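Local coordinates for protein acyl-homoserine-lactone synthase (Mesorhizobium sp. ORS 3359, PDB 6WNS) that catalyses the acyl-CoA-dependent synthesis of acyl-homoserine lactones, the diffusible signals used in bacterial quorum sensing, at residues 69-74 / 101-106; 80-85 / 142-147. All coordinates share one frame; numbering follows the deposited sequence.

Contact 1 (69-74 / 101-106); sequences GGSRLV and FEWTRF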
ATOM      1  N   GLY A  69       8.849  -6.597  -1.633  1.00 58.48           N
ATOM      2  CA  GLY A  69       7.428  -6.247  -1.473  1.00 56.30           C
ATOM      3  C   GLY A  69       7.232  -4.760  -1.362  1.00 58.81           C
ATOM      4  O   GLY A  69       8.239  -4.006  -1.382  1.00 58.21           O
ATOM      5  N   GLY A  70       5.990  -4.306  -1.256  1.00 59.92           N
ATOM      6  CA  GLY A  70       5.833  -2.855  -1.092  1.00 58.38           C
ATOM      7  C   GLY A  70       4.420  -2.384  -1.083  1.00 54.33           C
ATOM      8  O   GLY A  70       3.515  -3.211  -0.932  1.00 51.37           O
ATOM      9  N   SER A  71       4.279  -1.052  -1.163  1.00 50.54           N
ATOM     10  CA  SER A  71       2.971  -0.375  -1.172  1.00 51.01           C
ATOM     11  C   SER A  71       3.161   1.057  -1.621  1.00 46.00           C
ATOM     12  O   SER A  71       4.305   1.502  -1.707  1.00 45.27           O
ATOM     13  CB  SER A  71       2.289  -0.523   0.176  1.00 61.51           C
ATOM     14  OG  SER A  71       3.238  -0.774   1.159  1.00 82.15           O
ATOM     15  N   ARG A  72       2.056   1.717  -1.882  1.00 44.49           N
ATOM     16  CA  ARG A  72       2.008   3.104  -2.366  1.00 42.25           C
ATOM     17  C   ARG A  72       0.999   3.858  -1.521  1.00 43.74           C
ATOM     18  O   ARG A  72       0.008   3.257  -1.075  1.00 46.03           O
ATOM     19  CB  ARG A  72       1.584   3.182  -3.819  1.00 40.38           C
ATOM     20  CG  ARG A  72       1.540   4.566  -4.417  1.00 38.32           C
ATOM     21  CD  ARG A  72       1.160   4.445  -5.889  1.00 37.79           C
ATOM     22  NE  ARG A  72      -0.174   3.901  -6.184  1.00 37.90           N
ATOM     23  CZ  ARG A  72      -0.725   3.967  -7.370  1.00 36.48           C
ATOM     24  NH1 ARG A  72      -0.016   4.504  -8.365  1.00 37.88           N
ATOM     25  NH2 ARG A  72      -1.969   3.526  -7.587  1.00 38.03           N
ATOM     26  N   LEU A  73       1.380   5.065  -1.179  1.00 47.09           N
ATOM     27  CA  LEU A  73       0.490   6.017  -0.479  1.00 48.28           C
ATOM     28  C   LEU A  73       0.346   7.251  -1.355  1.00 47.11           C
ATOM     29  O   LEU A  73       1.401   7.837  -1.825  1.00 46.84           O
ATOM     30  CB  LEU A  73       1.121   6.373   0.855  1.00 52.69           C
ATOM     31  CG  LEU A  73       1.043   5.305   1.932  1.00 54.83           C
ATOM     32  CD1 LEU A  73       1.871   5.708   3.135  1.00 57.96           C
ATOM     33  CD2 LEU A  73      -0.396   5.024   2.334  1.00 56.69           C
ATOM     34  N   VAL A  74      -0.886   7.736  -1.411  1.00 46.74           N
ATOM     35  CA  VAL A  74      -1.260   8.998  -2.094  1.00 45.15           C
ATOM     36  C   VAL A  74      -2.047   9.902  -1.148  1.00 50.41           C
ATOM     37  O   VAL A  74      -2.973   9.439  -0.486  1.00 50.50           O
ATOM     38  CB  VAL A  74      -2.077   8.606  -3.327  1.00 46.15           C
ATOM     39  CG1 VAL A  74      -2.580   9.804  -4.097  1.00 43.49           C
ATOM     40  CG2 VAL A  74      -1.251   7.726  -4.249  1.00 46.12           C
ATOM     41  N   PHE A 101      -3.956   9.337   4.061  1.00 59.67           N
ATOM     42  CA  PHE A 101      -3.355   8.953   2.754  1.00 55.34           C
ATOM     43  C   PHE A 101      -4.034   7.675   2.308  1.00 57.96           C
ATOM     44  O   PHE A 101      -4.537   6.920   3.157  1.00 60.75           O
ATOM     45  CB  PHE A 101      -1.836   8.779   2.826  1.00 56.65           C
ATOM     46  CG  PHE A 101      -1.042  10.067   2.694  1.00 59.51           C
ATOM     47  CD1 PHE A 101      -0.037  10.202   1.736  1.00 61.60           C
ATOM     48  CD2 PHE A 101      -1.363  11.174   3.464  1.00 61.35           C
ATOM     49  CE1 PHE A 101       0.693  11.378   1.644  1.00 57.29           C
ATOM     50  CE2 PHE A 101      -0.621  12.345   3.388  1.00 61.31           C
ATOM     51  CZ  PHE A 101       0.404  12.437   2.479  1.00 61.37           C
ATOM     52  N   GLU A 102      -4.122   7.478   1.009  1.00 54.52           N
ATOM     53  CA  GLU A 102      -4.758   6.248   0.475  1.00 52.73           C
ATOM     54  C   GLU A 102      -3.633   5.261   0.198  1.00 50.54           C
ATOM     55  O   GLU A 102      -2.683   5.657  -0.471  1.00 48.57           O
ATOM     56  CB  GLU A 102      -5.603   6.539  -0.749  1.00 51.53           C
ATOM     57  CG  GLU A 102      -6.128   5.247  -1.326  1.00 49.96           C
ATOM     58  CD  GLU A 102      -6.662   5.309  -2.727  1.00 46.09           C
ATOM     59  OE1 GLU A 102      -5.914   5.766  -3.605  1.00 44.77           O
ATOM     60  OE2 GLU A 102      -7.870   4.889  -2.926  1.00 50.42           O
ATOM     61  N   TRP A 103      -3.819   4.028   0.666  1.00 51.03           N
ATOM     62  CA  TRP A 103      -3.017   2.812   0.387  1.00 51.58           C
ATOM     63  C   TRP A 103      -3.495   2.150  -0.906  1.00 49.31           C
ATOM     64  O   TRP A 103      -4.714   1.824  -1.002  1.00 50.86           O
ATOM     65  CB  TRP A 103      -3.157   1.864   1.566  1.00 52.45           C
ATOM     66  CG  TRP A 103      -2.349   0.610   1.551  1.00 52.89           C
ATOM     67  CD1 TRP A 103      -1.221   0.317   0.844  1.00 51.88           C
ATOM     68  CD2 TRP A 103      -2.580  -0.511   2.421  1.00 54.71           C
ATOM     69  NE1 TRP A 103      -0.752  -0.925   1.212  1.00 51.43           N
ATOM     70  CE2 TRP A 103      -1.544  -1.438   2.190  1.00 51.81           C
ATOM     71  CE3 TRP A 103      -3.514  -0.780   3.439  1.00 57.53           C
ATOM     72  CZ2 TRP A 103      -1.480  -2.651   2.860  1.00 56.20           C
ATOM     73  CZ3 TRP A 103      -3.461  -1.980   4.098  1.00 58.37           C
ATOM     74  CH2 TRP A 103      -2.448  -2.904   3.819  1.00 59.61           C
ATOM     75  N   THR A 104      -2.562   1.956  -1.852  1.00 47.99           N
ATOM     76  CA  THR A 104      -2.808   1.132  -3.050  1.00 48.47           C
ATOM     77  C   THR A 104      -1.582   0.226  -3.249  1.00 48.23           C
ATOM     78  O   THR A 104      -0.498   0.499  -2.674  1.00 43.28           O
ATOM     79  CB  THR A 104      -3.126   2.043  -4.249  1.00 44.71           C
ATOM     80  OG1 THR A 104      -2.136   3.077  -4.340  1.00 41.54           O
ATOM     81  CG2 THR A 104      -4.491   2.694  -4.158  1.00 45.56           C
ATOM     82  N   ARG A 105      -1.713  -0.743  -4.142  1.00 47.19           N
ATOM     83  CA  ARG A 105      -0.555  -1.494  -4.691  1.00 44.26           C
ATOM     84  C   ARG A 105       0.234  -2.180  -3.575  1.00 47.12           C
ATOM     85  O   ARG A 105       1.433  -2.065  -3.554  1.00 46.95           O
ATOM     86  CB  ARG A 105       0.224  -0.541  -5.582  1.00 39.79           C
ATOM     87  CG  ARG A 105      -0.665   0.039  -6.674  1.00 41.14           C
ATOM     88  CD  ARG A 105      -1.627  -0.877  -7.438  1.00 43.14           C
ATOM     89  NE  ARG A 105      -2.122  -0.186  -8.639  1.00 41.32           N
ATOM     90  CZ  ARG A 105      -1.512  -0.263  -9.817  1.00 42.29           C
ATOM     91  NH1 ARG A 105      -0.648  -1.240 -10.039  1.00 43.81           N
ATOM     92  NH2 ARG A 105      -1.966   0.432 -10.840  1.00 38.77           N
ATOM     93  N   PHE A 106      -0.450  -2.883  -2.678  1.00 45.09           N
ATOM     94  CA  PHE A 106       0.227  -3.769  -1.720  1.00 47.98           C
ATOM     95  C   PHE A 106       0.656  -5.015  -2.469  1.00 49.19           C
ATOM     96  O   PHE A 106      -0.188  -5.591  -3.165  1.00 51.19           O
ATOM     97  CB  PHE A 106      -0.694  -4.180  -0.584  1.00 51.77           C
ATOM     98  CG  PHE A 106      -0.115  -5.256   0.290  1.00 55.14           C
ATOM     99  CD1 PHE A 106       0.818  -4.945   1.270  1.00 60.25           C
ATOM    100  CD2 PHE A 106      -0.498  -6.577   0.115  1.00 60.59           C
ATOM    101  CE1 PHE A 106       1.297  -5.945   2.114  1.00 61.55           C
ATOM    102  CE2 PHE A 106       0.007  -7.575   0.934  1.00 64.53           C
ATOM    103  CZ  PHE A 106       0.890  -7.247   1.942  1.00 68.05           C
TER
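R72 and T104 face each other across two antiparallel neighbours in the central sheet of an acetyltransferase-like (GNAT) fold, and both backbone and side chains join them. Their backbones form a hydrogen-bonded pair (R72 N to T104 O, 2.9 Å; T104 N to R72 O, 3.0 Å), and V74 and E102 repeat the pattern. On the face that carries R72, T104, V74 and E102, R72 NE donates to T104 OG1 at 2.8 Å with an N-H...O angle of 158°. The hydroxyl lies almost in the guanidinium plane, while NH2 adds only a weak second bond. T104 chi1 of 49° sets OG1 between its own N and carbonyl carbon, where NE meets it. R105 CG packs over one face of the R72 guanidinium, 3.9 Å from R72 NE.

Farther out, R72 NH1 makes salt bridges to D48 and D51, and R105 to E46 and D48, so the two arginines share an acidic cluster. A leucine replacing R72 would probably leave T104 OG1 without this donor and D48 and D51 short of a positive partner.

Past the R72-T104 pair the register slips: S71 lies opposite both R105 and F106 before G70 bonds to F107, a beta bulge with R105 in a left-handed conformation. On the face of L73 and W103, S71 CB meets the indole edge 3.2 Å from W103 NE1, a buried N-H with no partner in the model.

Contact 2 (80-85 / 142-147); sequences HLMSEV and SVVCET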
ATOM      1  N   HIS A  80      -7.335  10.171  -6.018  1.00 48.45           N
ATOM      2  CA  HIS A  80      -6.845   8.845  -5.620  1.00 48.85           C
ATOM      3  C   HIS A  80      -7.866   7.782  -6.056  1.00 47.09           C
ATOM      4  O   HIS A  80      -8.865   8.158  -6.713  1.00 50.82           O
ATOM      5  CB  HIS A  80      -6.473   8.855  -4.151  1.00 48.96           C
ATOM      6  CG  HIS A  80      -7.621   9.145  -3.243  1.00 50.97           C
ATOM      7  ND1 HIS A  80      -8.064  10.451  -3.038  1.00 51.82           N
ATOM      8  CD2 HIS A  80      -8.359   8.371  -2.427  1.00 55.14           C
ATOM      9  CE1 HIS A  80      -9.042  10.438  -2.136  1.00 55.70           C
ATOM     10  NE2 HIS A  80      -9.238   9.193  -1.772  1.00 55.13           N
ATOM     11  N   LEU A  81      -7.522   6.507  -5.920  1.00 45.42           N
ATOM     12  CA  LEU A  81      -8.345   5.426  -6.519  1.00 45.66           C
ATOM     13  C   LEU A  81      -9.786   5.516  -5.973  1.00 46.10           C
ATOM     14  O   LEU A  81     -10.749   5.477  -6.758  1.00 47.46           O
ATOM     15  CB  LEU A  81      -7.771   4.052  -6.185  1.00 47.00           C
ATOM     16  CG  LEU A  81      -8.529   2.899  -6.839  1.00 44.04           C
ATOM     17  CD1 LEU A  81      -8.313   2.907  -8.336  1.00 46.22           C
ATOM     18  CD2 LEU A  81      -8.069   1.580  -6.290  1.00 46.40           C
ATOM     19  N   MET A  82      -9.900   5.705  -4.686  1.00 47.46           N
ATOM     20  CA  MET A  82     -11.238   5.699  -4.034  1.00 51.76           C
ATOM     21  C   MET A  82     -11.992   6.930  -4.476  1.00 55.91           C
ATOM     22  O   MET A  82     -13.229   6.812  -4.615  1.00 61.55           O
ATOM     23  CB  MET A  82     -11.176   5.625  -2.506  1.00 55.86           C
ATOM     24  CG  MET A  82     -12.482   5.102  -1.885  1.00 60.64           C
ATOM     25  SD  MET A  82     -12.587   5.256  -0.102  1.00 61.77           S
ATOM     26  CE  MET A  82     -11.198   4.247   0.418  1.00 61.38           C
ATOM     27  N   SER A  83     -11.300   8.047  -4.724  1.00 52.13           N
ATOM     28  CA  SER A  83     -11.989   9.282  -5.119  1.00 55.53           C
ATOM     29  C   SER A  83     -12.358   9.222  -6.593  1.00 54.87           C
ATOM     30  O   SER A  83     -13.435   9.652  -6.894  1.00 52.48           O
ATOM     31  CB  SER A  83     -11.213  10.523  -4.774  1.00 56.37           C
ATOM     32  OG  SER A  83     -10.251  10.844  -5.744  1.00 52.81           O
ATOM     33  N   GLU A  84     -11.506   8.700  -7.464  1.00 48.91           N
ATOM     34  CA  GLU A  84     -11.740   8.806  -8.926  1.00 49.78           C
ATOM     35  C   GLU A  84     -12.470   7.580  -9.481  1.00 53.07           C
ATOM     36  O   GLU A  84     -13.067   7.721 -10.523  1.00 51.88           O
ATOM     37  CB  GLU A  84     -10.394   8.968  -9.595  1.00 51.52           C
ATOM     38  CG  GLU A  84      -9.688  10.227  -9.146  1.00 54.86           C
ATOM     39  CD  GLU A  84     -10.496  11.531  -9.112  1.00 57.64           C
ATOM     40  OE1 GLU A  84     -10.860  12.038 -10.172  1.00 56.85           O
ATOM     41  OE2 GLU A  84     -10.753  12.011  -8.005  1.00 54.76           O
ATOM     42  N   VAL A  85     -12.315   6.403  -8.868  1.00 50.96           N
ATOM     43  CA  VAL A  85     -12.823   5.125  -9.422  1.00 51.61           C
ATOM     44  C   VAL A  85     -13.883   4.525  -8.514  1.00 52.92           C
ATOM     45  O   VAL A  85     -14.952   4.114  -9.011  1.00 59.09           O
ATOM     46  CB  VAL A  85     -11.665   4.132  -9.693  1.00 48.78           C
ATOM     47  CG1 VAL A  85     -12.167   2.864 -10.368  1.00 51.91           C
ATOM     48  CG2 VAL A  85     -10.614   4.789 -10.498  1.00 47.54           C
ATOM     49  N   SER A 142      -6.704   5.310   4.099  1.00 62.01           N
ATOM     50  CA  SER A 142      -7.909   4.802   3.400  1.00 62.71           C
ATOM     51  C   SER A 142      -7.466   3.750   2.386  1.00 59.62           C
ATOM     52  O   SER A 142      -6.297   3.833   1.934  1.00 58.07           O
ATOM     53  CB  SER A 142      -8.736   5.881   2.777  1.00 62.88           C
ATOM     54  OG  SER A 142      -8.028   6.567   1.777  1.00 60.10           O
ATOM     55  N   VAL A 143      -8.319   2.761   2.094  1.00 61.82           N
ATOM     56  CA  VAL A 143      -7.936   1.663   1.152  1.00 58.92           C
ATOM     57  C   VAL A 143      -9.193   1.001   0.604  1.00 60.56           C
ATOM     58  O   VAL A 143     -10.228   0.854   1.307  1.00 56.92           O
ATOM     59  CB  VAL A 143      -7.004   0.664   1.856  1.00 61.25           C
ATOM     60  CG1 VAL A 143      -7.732  -0.050   3.011  1.00 69.58           C
ATOM     61  CG2 VAL A 143      -6.364  -0.354   0.931  1.00 58.69           C
ATOM     62  N   VAL A 144      -9.069   0.549  -0.619  1.00 52.52           N
ATOM     63  CA  VAL A 144     -10.035  -0.321  -1.326  1.00 53.25           C
ATOM     64  C   VAL A 144      -9.337  -1.682  -1.408  1.00 57.68           C
ATOM     65  O   VAL A 144      -8.171  -1.730  -1.925  1.00 50.19           O
ATOM     66  CB  VAL A 144     -10.333   0.240  -2.738  1.00 53.50           C
ATOM     67  CG1 VAL A 144     -11.308  -0.692  -3.477  1.00 53.86           C
ATOM     68  CG2 VAL A 144     -10.844   1.685  -2.722  1.00 54.52           C
ATOM     69  N   CYS A 145      -9.903  -2.694  -0.797  1.00 55.55           N
ATOM     70  CA  CYS A 145      -9.265  -4.016  -0.694  1.00 55.60           C
ATOM     71  C   CYS A 145     -10.352  -5.091  -0.798  1.00 58.11           C
ATOM     72  O   CYS A 145     -11.609  -4.774  -0.760  1.00 57.77           O
ATOM     73  CB  CYS A 145      -8.451  -4.132   0.582  1.00 59.84           C
ATOM     74  SG  CYS A 145      -9.531  -3.877   2.003  1.00 67.76           S
ATOM     75  N   GLU A 146      -9.887  -6.313  -1.051  1.00 56.59           N
ATOM     76  CA  GLU A 146     -10.758  -7.496  -1.064  1.00 58.15           C
ATOM     77  C   GLU A 146     -11.428  -7.617   0.316  1.00 60.62           C
ATOM     78  O   GLU A 146     -10.788  -7.284   1.311  1.00 60.33           O
ATOM     79  CB  GLU A 146      -9.944  -8.719  -1.442  1.00 59.09           C
ATOM     80  CG  GLU A 146      -9.725  -8.694  -2.935  1.00 61.76           C
ATOM     81  CD  GLU A 146      -9.412 -10.015  -3.627  1.00 65.79           C
ATOM     82  OE1 GLU A 146     -10.349 -10.789  -3.938  1.00 73.29           O
ATOM     83  OE2 GLU A 146      -8.233 -10.173  -3.956  1.00 70.36           O
ATOM     84  N   THR A 147     -12.651  -8.127   0.327  1.00 62.07           N
ATOM     85  CA  THR A 147     -13.487  -8.206   1.547  1.00 68.06           C
ATOM     86  C   THR A 147     -12.889  -9.171   2.567  1.00 70.12           C
ATOM     87  O   THR A 147     -13.372  -9.115   3.663  1.00 70.40           O
ATOM     88  CB  THR A 147     -14.937  -8.566   1.236  1.00 71.04           C
ATOM     89  OG1 THR A 147     -14.851  -9.724   0.394  1.00 70.82           O
ATOM     90  CG2 THR A 147     -15.698  -7.480   0.510  1.00 72.22           C
TER
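M82 and V144 meet where the short helix 81-84 packs against strand 140-146, on one flank of the GNAT-like sheet. The contact is small, burying 213 Å² in total, and rests wholly on van der Waals packing.

Apolar contacts come from the first helical turn. M82 CG approaches V144 CG2 at 3.9 Å, the two side chains crossing at a slant, and L81 adds a looser touch, its CD2 4.4 Å from V144 CB. The thioether then bends at chi3 (-61°), which carries the M82 methyl down onto the strand backbone. There M82 CE stands 3.6 Å from V143 O and equally near V143 N, and 3.8 Å from S142 CB. The methyl thus lies against the backbone of V143, from its N to its O. S142 OG is also buried here, with no polar partner in the model. M82 further touches A176 of the next strand, while V144 also touches L89.

Polar interactions set the helix in place rather than crossing the contact. E102, from the strand beside 140-146, accepts L81 N with OE1 and M82 N with OE2, so one carboxylate grips two successive backbone N-H groups at the start of the helix. H80 occupies the N-cap position, and its ND1 bonds to E78 O. H80 N donates to S83 OG (3.0 Å, 172°), one half of a capping box. S83 OG in turn donates to the anti lone pair of E84 OE2 at 2.6 Å, and S83 CB sits 3.4 Å above the H80 imidazole plane, displaced toward the ring's rim.

In the fold
From the N terminus, strand 69-75 comes first, and contact 1 closes the loop that returns to strand 100-108. Helix 81-84 lies within that loop, and contact 2 runs from it past strand 100-108 and helix 121-135 to strand 140-146, so the two closures cross. Strand 100-108 is the shared middle: it pairs antiparallel with 69-75 and parallel with 140-146, a probable W103 N to S142 O bond joining the contacts. Farther along, the parallel strands diverge, from 5.1 Å between W103 CA and V143 CA to 11.6 Å between F106 CA and E146 CA, consistent with the V-shaped opening that receives acyl-CoA in GNAT folds.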